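Long-range contacts in FrpC operon protein (Neisseria meningitidis, PDB 5EDF), which binds the RTX protein FrpC as its iron-regulated partner FrpD, with a putative part in adhesion: residues A[8-16]-A[77-85]; A[115-124]-A[134-142]. One frame throughout, in Å; residues are numbered along the deposited sequence.

Interaction 1 of 2, residues A[8-16]-A[77-85]; sequences NPEPMTGFE and EPYNQQNKA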
loop_
_atom_site.group_PDB
_atom_site.type_symbol
_atom_site.label_atom_id
_atom_site.label_comp_id
_atom_site.label_asym_id
_atom_site.label_seq_id
_atom_site.Cartn_x
_atom_site.Cartn_y
_atom_site.Cartn_z
ATOM N N ASN A 8 15.917 -18.274 6.459
ATOM C CA ASN A 8 14.816 -18.908 5.721
ATOM C C ASN A 8 15.160 -19.042 4.236
ATOM O O ASN A 8 15.840 -18.184 3.692
ATOM C CB ASN A 8 13.491 -18.150 5.893
ATOM C CG ASN A 8 12.816 -18.413 7.231
ATOM O OD1 ASN A 8 12.878 -19.510 7.780
ATOM N ND2 ASN A 8 12.140 -17.380 7.759
ATOM N N PRO A 9 14.644 -20.108 3.609
ATOM C CA PRO A 9 14.867 -20.357 2.184
ATOM C C PRO A 9 14.028 -19.429 1.321
ATOM O O PRO A 9 13.047 -18.858 1.759
ATOM C CB PRO A 9 14.401 -21.804 2.033
ATOM C CG PRO A 9 13.280 -21.942 3.029
ATOM C CD PRO A 9 13.802 -21.160 4.214
ATOM N N GLU A 10 14.404 -19.306 0.064
ATOM C CA GLU A 10 13.547 -18.653 -0.928
ATOM C C GLU A 10 12.147 -19.257 -0.840
ATOM O O GLU A 10 12.013 -20.467 -0.848
ATOM C CB GLU A 10 14.120 -18.918 -2.322
ATOM C CG GLU A 10 13.356 -18.220 -3.422
ATOM C CD GLU A 10 13.736 -18.646 -4.820
ATOM O OE1 GLU A 10 14.619 -19.512 -5.016
ATOM O OE2 GLU A 10 13.119 -18.129 -5.768
ATOM N N PRO A 11 11.091 -18.423 -0.764
ATOM C CA PRO A 11 9.749 -18.978 -0.745
ATOM C C PRO A 11 9.293 -19.643 -2.050
ATOM O O PRO A 11 9.701 -19.232 -3.142
ATOM C CB PRO A 11 8.837 -17.760 -0.442
ATOM C CG PRO A 11 9.746 -16.666 -0.003
ATOM C CD PRO A 11 11.086 -16.960 -0.614
HETATM N N MSE A 12 8.458 -20.683 -1.915
HETATM C CA MSE A 12 7.691 -21.162 -3.051
HETATM C C MSE A 12 6.321 -20.480 -3.134
HETATM O O MSE A 12 5.930 -20.009 -4.197
HETATM C CB MSE A 12 7.549 -22.691 -3.065
HETATM C CG MSE A 12 6.745 -23.182 -4.242
HETATM SE SE MSE A 12 6.468 -25.075 -4.168
HETATM C CE MSE A 12 5.469 -25.256 -2.574
ATOM N N THR A 13 5.597 -20.438 -2.022
ATOM C CA THR A 13 4.318 -19.769 -1.941
ATOM C C THR A 13 4.394 -18.421 -1.208
ATOM O O THR A 13 3.515 -17.571 -1.426
ATOM C CB THR A 13 3.296 -20.592 -1.158
ATOM O OG1 THR A 13 3.699 -20.663 0.218
ATOM C CG2 THR A 13 3.138 -22.001 -1.743
ATOM N N GLY A 14 5.356 -18.245 -0.322
ATOM C CA GLY A 14 5.429 -17.047 0.544
ATOM C C GLY A 14 4.846 -17.235 1.917
ATOM O O GLY A 14 5.009 -16.364 2.762
ATOM N N PHE A 15 4.219 -18.372 2.163
ATOM C CA PHE A 15 3.543 -18.649 3.435
ATOM C C PHE A 15 4.226 -19.708 4.294
ATOM O O PHE A 15 3.738 -20.040 5.362
ATOM C CB PHE A 15 2.078 -19.050 3.154
ATOM C CG PHE A 15 1.279 -17.951 2.516
ATOM C CD1 PHE A 15 0.767 -16.911 3.299
ATOM C CD2 PHE A 15 1.128 -17.878 1.149
ATOM C CE1 PHE A 15 0.053 -15.863 2.694
ATOM C CE2 PHE A 15 0.435 -16.816 0.565
ATOM C CZ PHE A 15 -0.076 -15.828 1.342
ATOM N N GLU A 16 5.392 -20.201 3.857
ATOM C CA GLU A 16 6.021 -21.317 4.543
ATOM C C GLU A 16 6.566 -20.957 5.906
ATOM O O GLU A 16 6.746 -21.831 6.727
ATOM C CB GLU A 16 7.178 -21.862 3.704
ATOM C CG GLU A 16 6.798 -22.435 2.372
ATOM C CD GLU A 16 6.802 -21.453 1.201
ATOM O OE1 GLU A 16 6.782 -20.209 1.367
ATOM O OE2 GLU A 16 6.838 -21.940 0.056
ATOM N N GLU A 77 -0.097 -10.153 -4.037
ATOM C CA GLU A 77 0.600 -11.407 -3.741
ATOM C C GLU A 77 1.906 -11.179 -3.017
ATOM O O GLU A 77 2.617 -10.237 -3.335
ATOM C CB GLU A 77 0.915 -12.169 -5.035
ATOM C CG GLU A 77 -0.317 -12.548 -5.802
ATOM C CD GLU A 77 -0.071 -13.373 -7.046
ATOM O OE1 GLU A 77 1.067 -13.429 -7.550
ATOM O OE2 GLU A 77 -1.056 -13.975 -7.540
ATOM N N PRO A 78 2.291 -12.115 -2.129
ATOM C CA PRO A 78 3.674 -12.170 -1.654
ATOM C C PRO A 78 4.548 -12.776 -2.728
ATOM O O PRO A 78 4.059 -13.262 -3.751
ATOM C CB PRO A 78 3.571 -13.124 -0.475
ATOM C CG PRO A 78 2.500 -14.082 -0.882
ATOM C CD PRO A 78 1.529 -13.278 -1.652
ATOM N N TYR A 79 5.858 -12.777 -2.479
ATOM C CA TYR A 79 6.788 -13.466 -3.362
ATOM C C TYR A 79 6.426 -14.931 -3.487
ATOM O O TYR A 79 6.251 -15.641 -2.465
ATOM C CB TYR A 79 8.206 -13.304 -2.801
ATOM C CG TYR A 79 9.350 -13.915 -3.576
ATOM C CD1 TYR A 79 10.257 -13.111 -4.252
ATOM C CD2 TYR A 79 9.550 -15.295 -3.604
ATOM C CE1 TYR A 79 11.336 -13.652 -4.925
ATOM C CE2 TYR A 79 10.645 -15.855 -4.274
ATOM C CZ TYR A 79 11.533 -15.030 -4.938
ATOM O OH TYR A 79 12.648 -15.530 -5.633
ATOM N N ASN A 80 6.348 -15.408 -4.724
ATOM C CA ASN A 80 6.115 -16.827 -4.981
ATOM C C ASN A 80 6.800 -17.234 -6.275
ATOM O O ASN A 80 7.356 -16.385 -6.993
ATOM C CB ASN A 80 4.602 -17.171 -4.937
ATOM C CG ASN A 80 3.805 -16.511 -6.034
ATOM O OD1 ASN A 80 4.259 -16.427 -7.172
ATOM N ND2 ASN A 80 2.602 -16.091 -5.712
ATOM N N GLN A 81 6.783 -18.526 -6.608
ATOM C CA GLN A 81 7.523 -18.971 -7.783
ATOM C C GLN A 81 6.946 -18.487 -9.099
ATOM O O GLN A 81 7.671 -18.466 -10.094
ATOM C CB GLN A 81 7.737 -20.477 -7.750
ATOM C CG GLN A 81 8.730 -20.910 -6.699
ATOM C CD GLN A 81 10.126 -20.296 -6.857
ATOM O OE1 GLN A 81 10.834 -20.601 -7.868
ATOM N NE2 GLN A 81 10.544 -19.456 -5.868
ATOM N N GLN A 82 5.670 -18.127 -9.114
ATOM C CA GLN A 82 5.041 -17.621 -10.348
ATOM C C GLN A 82 5.396 -16.165 -10.596
ATOM O O GLN A 82 5.614 -15.776 -11.742
ATOM C CB GLN A 82 3.525 -17.809 -10.285
ATOM C CG GLN A 82 3.041 -19.250 -10.326
ATOM C CD GLN A 82 3.284 -20.028 -9.033
ATOM O OE1 GLN A 82 2.945 -19.567 -7.935
ATOM N NE2 GLN A 82 3.864 -21.224 -9.164
ATOM N N ASN A 83 5.505 -15.347 -9.557
ATOM C CA ASN A 83 5.735 -13.924 -9.721
ATOM C C ASN A 83 7.167 -13.485 -9.391
ATOM O O ASN A 83 7.476 -12.268 -9.456
ATOM C CB ASN A 83 4.719 -13.119 -8.882
ATOM C CG ASN A 83 4.953 -13.280 -7.375
ATOM O OD1 ASN A 83 6.088 -13.486 -6.949
ATOM N ND2 ASN A 83 3.892 -13.115 -6.561
ATOM N N LYS A 84 8.046 -14.417 -9.039
ATOM C CA LYS A 84 9.363 -14.031 -8.531
ATOM C C LYS A 84 10.159 -13.078 -9.443
ATOM O O LYS A 84 10.903 -12.244 -8.935
ATOM C CB LYS A 84 10.222 -15.248 -8.187
ATOM C CG LYS A 84 10.533 -16.181 -9.319
ATOM C CD LYS A 84 11.544 -17.298 -8.906
ATOM C CE LYS A 84 13.004 -16.784 -8.713
ATOM N NZ LYS A 84 14.033 -17.890 -8.399
ATOM N N ALA A 85 10.072 -13.240 -10.766
ATOM C CA ALA A 85 10.848 -12.373 -11.642
ATOM C C ALA A 85 10.491 -10.906 -11.470
ATOM O O ALA A 85 11.350 -10.037 -11.640
ATOM C CB ALA A 85 10.687 -12.792 -13.088
HETATM O O HOH W 1 13.923 -20.898 -7.667
HETATM O O HOH W 2 3.323 -20.758 -5.564
HETATM O O HOH W 3 1.520 -17.213 -3.194
#
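The ring of Tyr-79 has Glu-10 OE2 and the carbonyl oxygen of Pro-11 at its edge, near the ring plane, while CA of Lys-84 lies over one face, offset toward the rim. Trp-46 meets the same tyrosine edge-to-face, and Phe-87 packs on it as well. The Pro-11 ring crosses the Tyr-79 side chain at about a right angle, with CD 3.8 Å from Tyr-79 CD2. Glu-10 reaches over because its CG is anti to the backbone N (chi1 -177°) and the chain beyond is extended. Its OE2 is then gripped three times: Tyr-79 OH donates from above the carboxylate plane at 2.6 Å to Glu-10 OE2, Lys-84 NZ makes a salt bridge to this OE2 on the syn side at 2.8 Å, and Gln-81 NE2 comes from far above the plane at 2.9 Å, nearly straight at 172°. Such company would be expected to keep the carboxylate ionised. The contact ties the loop ahead of strand 18-23 to the turn between edge strand 73-77 and helix 84-93, a turn shaped by an Asx motif in which Asn-80 OD1 takes the amide of Asn-83. Bent at chi2 (-59°), Gln-81 also spends NE2 on Pro-11 O at 2.9 Å, two bonds that fix the rotation of its amide. The backbone N of Gln-81 donates to Met-12 O at 3.0 Å. Within 8-16, the carboxylate of Glu-16 gathers the amides of Met-12, Thr-13 and Gly-14. Gly-14, at positive phi, brings its CA within 3.4 Å of Tyr-79 O, and Phe-15 CE2 touches Pro-78 CG at 3.7 Å.

Interaction 2 of 2, residues A[115-124]-A[134-142]; sequences GERLLTYGVK and EAYEDKRHI
Lys-124 and Glu-137 satisfy each other's backbones as an antiparallel hydrogen-bonded pair: Lys-124 N donates to Glu-137 O at 3.0 Å, and Glu-137 N returns a bond of 2.8 Å to Lys-124 O. That second acceptor also receives a CA-H...O contact from Tyr-136 CA. The side chain of Glu-137 finds its polar partner elsewhere, in His-149. Just beyond the pair, a water donates to Gly-122 O and accepts from Lys-139 N, bridging the two turns. Both carboxylate oxygens of Asp-138 are taken, and OD1 accepts twice. Arg-140 takes the Asp-138 carboxylate side-on, NE to OD1 at 2.8 Å and NH2 to OD2 at 2.8 Å, both on the syn side, while the backbone N of Arg-140 reaches OD1 from the opposite face to NE and closes an Asx turn. The two side-chain bonds fix the rotation of the guanidinium, and Val-123 CG2 packs over one of its faces. Val-123 CG1, the branch anti to the backbone N (chi1 178°), instead rests 3.8 Å from Tyr-136 CB. Beneath the helix, Leu-118 CD1 sits over one face of the Tyr-136 ring in a CH-pi contact, 4.0 Å from its centroid; Leu-119 CD2 comes to the edge. Gly-115 brings bare backbone to the phenol, its CA 3.2 Å from Tyr-136 OH. Met-114, next to it, lines the azide site. At the other end, Gly-122 N and Val-123 N bond back to Leu-119 O and Leu-118 O. Helix 114-120 therefore finishes in a Schellman motif with positive phi at Gly-122, from which the chain turns directly into the edge strand of an antiparallel sheet, whose end strands the helix packs against.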
loop_
_atom_site.group_PDB
_atom_site.type_symbol
_atom_site.label_atom_id
_atom_site.label_comp_id
_atom_site.label_asym_id
_atom_site.label_seq_id
_atom_site.Cartn_x
_atom_site.Cartn_y
_atom_site.Cartn_z
ATOM N N GLY A 115 -13.028 16.326 4.194
ATOM C CA GLY A 115 -13.931 16.669 3.114
ATOM C C GLY A 115 -14.444 18.092 3.168
ATOM O O GLY A 115 -14.541 18.770 2.146
ATOM N N GLU A 116 -14.743 18.568 4.373
ATOM C CA GLU A 116 -15.135 19.973 4.586
ATOM C C GLU A 116 -14.040 20.909 4.105
ATOM O O GLU A 116 -14.310 21.931 3.475
ATOM C CB GLU A 116 -15.427 20.216 6.072
ATOM C CG GLU A 116 -16.664 19.491 6.568
ATOM C CD GLU A 116 -16.757 19.410 8.076
ATOM O OE1 GLU A 116 -16.575 20.454 8.746
ATOM O OE2 GLU A 116 -17.029 18.297 8.583
ATOM N N ARG A 117 -12.790 20.553 4.400
ATOM C CA ARG A 117 -11.663 21.374 4.003
ATOM C C ARG A 117 -11.612 21.401 2.481
ATOM O O ARG A 117 -11.456 22.456 1.854
ATOM C CB ARG A 117 -10.365 20.821 4.581
ATOM C CG ARG A 117 -9.065 21.536 4.176
ATOM C CD ARG A 117 -7.830 20.797 4.763
ATOM N NE ARG A 117 -6.558 21.223 4.161
ATOM C CZ ARG A 117 -5.395 20.571 4.263
ATOM N NH1 ARG A 117 -5.303 19.433 4.951
ATOM N NH2 ARG A 117 -4.309 21.054 3.660
ATOM N N LEU A 118 -11.741 20.240 1.858
ATOM C CA LEU A 118 -11.722 20.172 0.397
ATOM C C LEU A 118 -12.791 21.080 -0.207
ATOM O O LEU A 118 -12.507 21.789 -1.160
ATOM C CB LEU A 118 -11.933 18.743 -0.087
ATOM C CG LEU A 118 -10.813 17.762 0.140
ATOM C CD1 LEU A 118 -11.170 16.360 -0.315
ATOM C CD2 LEU A 118 -9.525 18.221 -0.572
ATOM N N LEU A 119 -14.008 21.064 0.329
ATOM C CA LEU A 119 -15.040 21.925 -0.184
ATOM C C LEU A 119 -14.659 23.407 -0.086
ATOM O O LEU A 119 -14.921 24.171 -1.024
ATOM C CB LEU A 119 -16.348 21.614 0.514
ATOM C CG LEU A 119 -16.911 20.218 0.272
ATOM C CD1 LEU A 119 -18.055 19.928 1.236
ATOM C CD2 LEU A 119 -17.357 20.036 -1.162
ATOM N N THR A 120 -14.032 23.798 1.029
ATOM C CA THR A 120 -13.634 25.205 1.202
ATOM C C THR A 120 -12.587 25.604 0.156
ATOM O O THR A 120 -12.490 26.770 -0.204
ATOM C CB THR A 120 -13.135 25.562 2.630
ATOM O OG1 THR A 120 -11.857 24.972 2.909
ATOM C CG2 THR A 120 -14.123 25.140 3.705
ATOM N N TYR A 121 -11.853 24.628 -0.355
ATOM C CA TYR A 121 -10.809 24.852 -1.332
ATOM C C TYR A 121 -11.319 24.876 -2.769
ATOM O O TYR A 121 -10.544 25.182 -3.673
ATOM C CB TYR A 121 -9.721 23.774 -1.214
ATOM C CG TYR A 121 -8.798 23.843 -0.041
ATOM C CD1 TYR A 121 -8.931 24.823 0.946
ATOM C CD2 TYR A 121 -7.753 22.924 0.083
ATOM C CE1 TYR A 121 -8.051 24.887 2.017
ATOM C CE2 TYR A 121 -6.887 22.983 1.125
ATOM C CZ TYR A 121 -7.027 23.966 2.097
ATOM O OH TYR A 121 -6.130 23.995 3.149
ATOM N N GLY A 122 -12.609 24.590 -3.004
ATOM C CA GLY A 122 -13.132 24.538 -4.364
ATOM C C GLY A 122 -13.067 23.180 -5.021
ATOM O O GLY A 122 -13.309 23.073 -6.221
ATOM N N VAL A 123 -12.781 22.145 -4.242
ATOM C CA VAL A 123 -12.850 20.755 -4.705
ATOM C C VAL A 123 -14.297 20.331 -4.502
ATOM O O VAL A 123 -14.978 20.799 -3.569
ATOM C CB VAL A 123 -11.894 19.904 -3.907
ATOM C CG1 VAL A 123 -11.962 18.433 -4.314
ATOM C CG2 VAL A 123 -10.459 20.455 -4.083
ATOM N N LYS A 124 -14.835 19.553 -5.435
ATOM C CA LYS A 124 -16.275 19.295 -5.422
ATOM C C LYS A 124 -16.643 17.859 -5.062
ATOM O O LYS A 124 -15.947 16.933 -5.456
ATOM C CB LYS A 124 -16.854 19.620 -6.779
ATOM C CG LYS A 124 -16.608 21.012 -7.260
ATOM C CD LYS A 124 -17.169 22.090 -6.308
ATOM C CE LYS A 124 -16.854 23.485 -6.785
ATOM N NZ LYS A 124 -17.518 23.789 -8.090
ATOM N N GLU A 134 -16.713 8.985 0.734
ATOM C CA GLU A 134 -17.082 10.238 0.080
ATOM C C GLU A 134 -16.118 10.445 -1.066
ATOM O O GLU A 134 -14.893 10.245 -0.889
ATOM C CB GLU A 134 -16.982 11.420 1.059
ATOM C CG GLU A 134 -18.142 11.459 2.066
ATOM C CD GLU A 134 -18.045 12.615 3.051
ATOM O OE1 GLU A 134 -17.137 13.453 2.902
ATOM O OE2 GLU A 134 -18.874 12.687 3.983
ATOM N N ALA A 135 -16.601 10.815 -2.231
ATOM C CA ALA A 135 -15.806 11.052 -3.414
ATOM C C ALA A 135 -15.765 12.518 -3.739
ATOM O O ALA A 135 -16.777 13.230 -3.607
ATOM C CB ALA A 135 -16.332 10.271 -4.603
ATOM N N TYR A 136 -14.589 12.978 -4.161
ATOM C CA TYR A 136 -14.356 14.377 -4.532
ATOM C C TYR A 136 -13.528 14.469 -5.790
ATOM O O TYR A 136 -12.660 13.605 -6.057
ATOM C CB TYR A 136 -13.622 15.150 -3.438
ATOM C CG TYR A 136 -14.306 15.186 -2.092
ATOM C CD1 TYR A 136 -15.095 16.266 -1.712
ATOM C CD2 TYR A 136 -14.247 14.098 -1.227
ATOM C CE1 TYR A 136 -15.797 16.258 -0.490
ATOM C CE2 TYR A 136 -14.918 14.103 -0.005
ATOM C CZ TYR A 136 -15.684 15.185 0.366
ATOM O OH TYR A 136 -16.375 15.208 1.568
ATOM N N GLU A 137 -13.754 15.532 -6.548
ATOM C CA GLU A 137 -13.061 15.745 -7.798
ATOM C C GLU A 137 -12.574 17.181 -7.809
ATOM O O GLU A 137 -13.366 18.115 -7.596
ATOM C CB GLU A 137 -13.965 15.466 -9.004
ATOM C CG GLU A 137 -13.237 15.523 -10.331
ATOM C CD GLU A 137 -14.128 15.091 -11.503
ATOM O OE1 GLU A 137 -15.351 14.983 -11.315
ATOM O OE2 GLU A 137 -13.602 14.882 -12.604
ATOM N N ASP A 138 -11.276 17.351 -8.047
ATOM C CA ASP A 138 -10.675 18.663 -8.139
ATOM C C ASP A 138 -10.489 18.937 -9.625
ATOM O O ASP A 138 -9.687 18.278 -10.294
ATOM C CB ASP A 138 -9.345 18.683 -7.406
ATOM C CG ASP A 138 -8.733 20.048 -7.329
ATOM O OD1 ASP A 138 -9.251 21.036 -7.909
ATOM O OD2 ASP A 138 -7.692 20.159 -6.625
ATOM N N LYS A 139 -11.258 19.878 -10.144
ATOM C CA LYS A 139 -11.155 20.339 -11.515
ATOM C C LYS A 139 -10.882 21.841 -11.541
ATOM O O LYS A 139 -11.250 22.532 -12.510
ATOM C CB LYS A 139 -12.467 20.043 -12.267
ATOM C CG LYS A 139 -12.618 18.610 -12.683
ATOM C CD LYS A 139 -13.996 18.338 -13.315
ATOM C CE LYS A 139 -14.106 18.802 -14.746
ATOM N NZ LYS A 139 -15.431 18.397 -15.316
ATOM N N ARG A 140 -10.248 22.368 -10.492
ATOM C CA ARG A 140 -9.971 23.791 -10.467
ATOM C C ARG A 140 -9.074 24.211 -11.615
ATOM O O ARG A 140 -8.227 23.460 -12.097
ATOM C CB ARG A 140 -9.389 24.232 -9.136
ATOM C CG ARG A 140 -10.351 24.094 -8.007
ATOM C CD ARG A 140 -9.656 24.368 -6.686
ATOM N NE ARG A 140 -8.648 23.357 -6.370
ATOM C CZ ARG A 140 -7.779 23.451 -5.377
ATOM N NH1 ARG A 140 -7.741 24.510 -4.596
ATOM N NH2 ARG A 140 -6.914 22.463 -5.196
ATOM N N HIS A 141 -9.260 25.452 -12.044
ATOM C CA HIS A 141 -8.621 25.967 -13.240
ATOM C C HIS A 141 -7.236 26.539 -12.974
ATOM O O HIS A 141 -7.042 27.381 -12.083
ATOM C CB HIS A 141 -9.533 27.024 -13.890
ATOM C CG HIS A 141 -10.734 26.434 -14.560
ATOM N ND1 HIS A 141 -10.808 26.255 -15.925
ATOM C CD2 HIS A 141 -11.892 25.953 -14.049
ATOM C CE1 HIS A 141 -11.968 25.698 -16.230
ATOM N NE2 HIS A 141 -12.643 25.503 -15.110
ATOM N N ILE A 142 -6.284 26.082 -13.784
ATOM C CA ILE A 142 -4.920 26.627 -13.822
ATOM C C ILE A 142 -4.631 26.957 -15.284
ATOM O O ILE A 142 -4.538 26.045 -16.108
ATOM C CB ILE A 142 -3.862 25.608 -13.318
ATOM C CG1 ILE A 142 -4.268 25.032 -11.953
ATOM C CG2 ILE A 142 -2.472 26.281 -13.227
ATOM C CD1 ILE A 142 -3.299 23.983 -11.429
HETATM O O HOH W 4 -13.071 21.475 -8.470
#

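How the interactions relate
Both contacts are partly buried and lie toward the periphery, on opposite sides of the chain's centre, with their own centres 42 Å apart and no touch between them. They lie at the two ends of the nine-stranded sheet: interaction 1 just beyond outermost strand 73-77, interaction 2 on the start of outermost strand 124-126 and most of its neighbour 133-138. The chemistry follows that placing. In interaction 1, a loop meets a turn and the start of helix 84-93 without strand pairing, and the Glu-10 carboxylate and backbone carbonyls of 8-16 take the bonds. Interaction 2 is crossed by strand hydrogen bonds and apolar helix-on-sheet packing, while its main salt bridge stays within residues 134-142.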